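Long-range contact in alpha,alpha-trehalose-phosphate synthase (UDP-forming) (PDB 5TVG), which belongs to glycosyltransferase family 20 and has the two-domain GT-B architecture, with uridine-5'-diphosphate bound in the model: residues Lys278-Arg283 against Phe303-Pro308. Sequence-based numbering, arbitrary orientation.
With UDP (uridine-5'-diphosphate), chain I.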
loop_
_atom_site.group_PDB
_atom_site.type_symbol
_atom_site.label_atom_id
_atom_site.label_comp_id
_atom_site.label_asym_id
_atom_site.label_seq_id
_atom_site.Cartn_x
_atom_site.Cartn_y
_atom_site.Cartn_z
ATOM N N LYS A 278 18.586 10.652 0.198
ATOM C CA LYS A 278 19.501 10.531 1.327
ATOM C C LYS A 278 19.708 9.080 1.770
ATOM O O LYS A 278 20.576 8.814 2.613
ATOM C CB LYS A 278 19.000 11.414 2.486
ATOM C CG LYS A 278 18.889 12.944 2.118
ATOM C CD LYS A 278 20.286 13.631 1.853
ATOM C CE LYS A 278 20.166 15.067 1.377
ATOM N NZ LYS A 278 21.496 15.858 1.216
ATOM N N GLY A 279 19.011 8.128 1.161
ATOM C CA GLY A 279 19.237 6.723 1.492
ATOM C C GLY A 279 18.940 6.335 2.929
ATOM O O GLY A 279 19.600 5.447 3.468
ATOM N N LEU A 280 17.911 6.920 3.541
ATOM C CA LEU A 280 17.694 6.677 4.966
ATOM C C LEU A 280 17.253 5.227 5.254
ATOM O O LEU A 280 17.616 4.663 6.292
ATOM C CB LEU A 280 16.685 7.698 5.505
ATOM C CG LEU A 280 17.148 9.169 5.278
ATOM C CD1 LEU A 280 16.132 10.218 5.827
ATOM C CD2 LEU A 280 18.519 9.428 5.852
ATOM N N VAL A 281 16.462 4.614 4.375
ATOM C CA VAL A 281 16.013 3.233 4.632
ATOM C C VAL A 281 17.202 2.280 4.581
ATOM O O VAL A 281 17.421 1.472 5.497
ATOM C CB VAL A 281 14.914 2.807 3.632
ATOM C CG1 VAL A 281 14.503 1.307 3.812
ATOM C CG2 VAL A 281 13.721 3.716 3.731
ATOM N N GLU A 282 17.996 2.371 3.510
ATOM C CA GLU A 282 19.204 1.555 3.410
ATOM C C GLU A 282 20.097 1.787 4.614
ATOM O O GLU A 282 20.648 0.835 5.199
ATOM C CB GLU A 282 19.956 1.889 2.118
ATOM C CG GLU A 282 19.209 1.477 0.841
ATOM C CD GLU A 282 18.149 2.458 0.418
ATOM O OE1 GLU A 282 17.486 2.181 -0.600
ATOM O OE2 GLU A 282 17.974 3.507 1.082
ATOM N N ARG A 283 20.170 3.040 5.046
ATOM C CA ARG A 283 20.987 3.391 6.191
ATOM C C ARG A 283 20.482 2.703 7.457
ATOM O O ARG A 283 21.259 2.078 8.188
ATOM C CB ARG A 283 20.993 4.908 6.348
ATOM C CG ARG A 283 21.990 5.392 7.342
ATOM C CD ARG A 283 21.936 6.909 7.502
ATOM N NE ARG A 283 22.115 7.609 6.238
ATOM C CZ ARG A 283 21.986 8.921 6.134
ATOM N NH1 ARG A 283 22.146 9.514 4.949
ATOM N NH2 ARG A 283 21.674 9.635 7.226
ATOM N N PHE A 303 22.257 4.995 17.436
ATOM C CA PHE A 303 22.161 5.666 16.152
ATOM C C PHE A 303 21.105 6.769 16.295
ATOM O O PHE A 303 19.920 6.479 16.494
ATOM C CB PHE A 303 21.825 4.651 15.048
ATOM C CG PHE A 303 21.628 5.263 13.667
ATOM C CD1 PHE A 303 22.143 6.534 13.361
ATOM C CD2 PHE A 303 20.965 4.561 12.670
ATOM C CE1 PHE A 303 21.956 7.100 12.113
ATOM C CE2 PHE A 303 20.780 5.097 11.422
ATOM C CZ PHE A 303 21.293 6.395 11.139
ATOM N N VAL A 304 21.544 8.029 16.233
ATOM C CA VAL A 304 20.659 9.191 16.270
ATOM C C VAL A 304 20.480 9.685 14.841
ATOM O O VAL A 304 21.464 9.993 14.158
ATOM C CB VAL A 304 21.211 10.314 17.170
ATOM C CG1 VAL A 304 20.389 11.640 16.944
ATOM C CG2 VAL A 304 21.192 9.905 18.649
ATOM N N GLN A 305 19.238 9.717 14.365
ATOM C CA GLN A 305 18.930 10.256 13.045
ATOM C C GLN A 305 18.004 11.454 13.218
ATOM O O GLN A 305 16.820 11.290 13.550
ATOM C CB GLN A 305 18.274 9.223 12.136
ATOM C CG GLN A 305 17.737 9.821 10.802
ATOM C CD GLN A 305 18.847 10.128 9.803
ATOM O OE1 GLN A 305 19.579 9.227 9.377
ATOM N NE2 GLN A 305 18.990 11.414 9.429
ATOM N N ILE A 306 18.545 12.639 13.004
ATOM C CA ILE A 306 17.756 13.859 12.911
ATOM C C ILE A 306 17.372 14.004 11.451
ATOM O O ILE A 306 18.248 14.027 10.576
ATOM C CB ILE A 306 18.553 15.074 13.402
ATOM C CG1 ILE A 306 18.792 14.942 14.910
ATOM C CG2 ILE A 306 17.831 16.394 13.019
ATOM C CD1 ILE A 306 19.763 15.924 15.463
ATOM N N ALA A 307 16.071 14.043 11.186
ATOM C CA ALA A 307 15.530 14.007 9.827
ATOM C C ALA A 307 14.285 14.893 9.753
ATOM O O ALA A 307 13.148 14.408 9.790
ATOM C CB ALA A 307 15.212 12.559 9.420
ATOM N N PRO A 308 14.460 16.200 9.627
ATOM C CA PRO A 308 13.299 17.088 9.497
ATOM C C PRO A 308 12.565 16.864 8.190
ATOM O O PRO A 308 13.187 16.550 7.164
ATOM C CB PRO A 308 13.914 18.499 9.558
ATOM C CG PRO A 308 15.379 18.300 9.185
ATOM C CD PRO A 308 15.744 16.926 9.649
HETATM N N1 UDP I . 20.849 21.565 8.264
HETATM C C2 UDP I . 20.522 22.285 9.399
HETATM N N3 UDP I . 19.542 21.731 10.181
HETATM C C4 UDP I . 18.859 20.554 9.951
HETATM C C5 UDP I . 19.247 19.859 8.745
HETATM C C6 UDP I . 20.203 20.388 7.952
HETATM O O2 UDP I . 21.077 23.327 9.706
HETATM O O4 UDP I . 17.976 20.191 10.756
HETATM C "C1'" UDP I . 21.897 22.133 7.385
HETATM C "C2'" UDP I . 23.252 21.422 7.394
HETATM O "O2'" UDP I . 24.051 22.014 8.401
HETATM C "C3'" UDP I . 23.796 21.806 6.021
HETATM C "C4'" UDP I . 22.540 21.814 5.160
HETATM O "O4'" UDP I . 21.441 22.095 6.052
HETATM O "O3'" UDP I . 24.504 23.040 5.975
HETATM C "C5'" UDP I . 22.279 20.477 4.528
HETATM O "O5'" UDP I . 22.877 20.598 3.239
HETATM P PA UDP I . 23.473 19.355 2.498
HETATM O O1A UDP I . 24.350 19.905 1.427
HETATM O O2A UDP I . 24.093 18.368 3.473
HETATM O O3A UDP I . 22.206 18.640 1.841
HETATM P PB UDP I . 20.878 19.337 1.321
HETATM O O1B UDP I . 21.359 20.656 0.709
HETATM O O2B UDP I . 20.479 18.502 0.114
HETATM O O3B UDP I . 19.845 19.438 2.389
#
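With CG anti to the backbone N (chi1 -170°), Arg-283 leaves its helix pointing toward the strand, and a bend at chi3 then turns the guanidinium to Gln-305, itself folded at chi2 (75°). The pair illustrates how a beta-alpha-beta unit of a Rossmann-like GT-B domain is joined inside by side chains: helix 280-293 crosses over from strand 266-271 to the parallel neighbour 301-306. Arg-283 NH2 reaches Gln-305 OE1 at 3.0 Å, a weak bond because the N-H points well off the oxygen (125°). The stronger partner of the guanidinium is Asp-272, which takes a salt bridge from NH2 and also accepts from Gln-305 NE2, so one carboxylate ties both side chains together. The same NE2 donates to Ile-306 O at 2.9 Å, approaching from above the carbonyl plane, and these bonds should fix the amide's rotation. Nearer its backbone, Arg-283 CD packs 3.7 Å from Phe-303 CZ, the side chains crossing nearly at right angles. Leu-280 CD2 sits 3.4 Å above the guanidinium plane, offset toward its rim, and also packs against Gln-305 OE1. At the nucleotide, Pro-308 CG lies 3.6 Å from UDP O4, and Lys-278 NZ donates to UDP O3A at 2.9 Å and also to O2B.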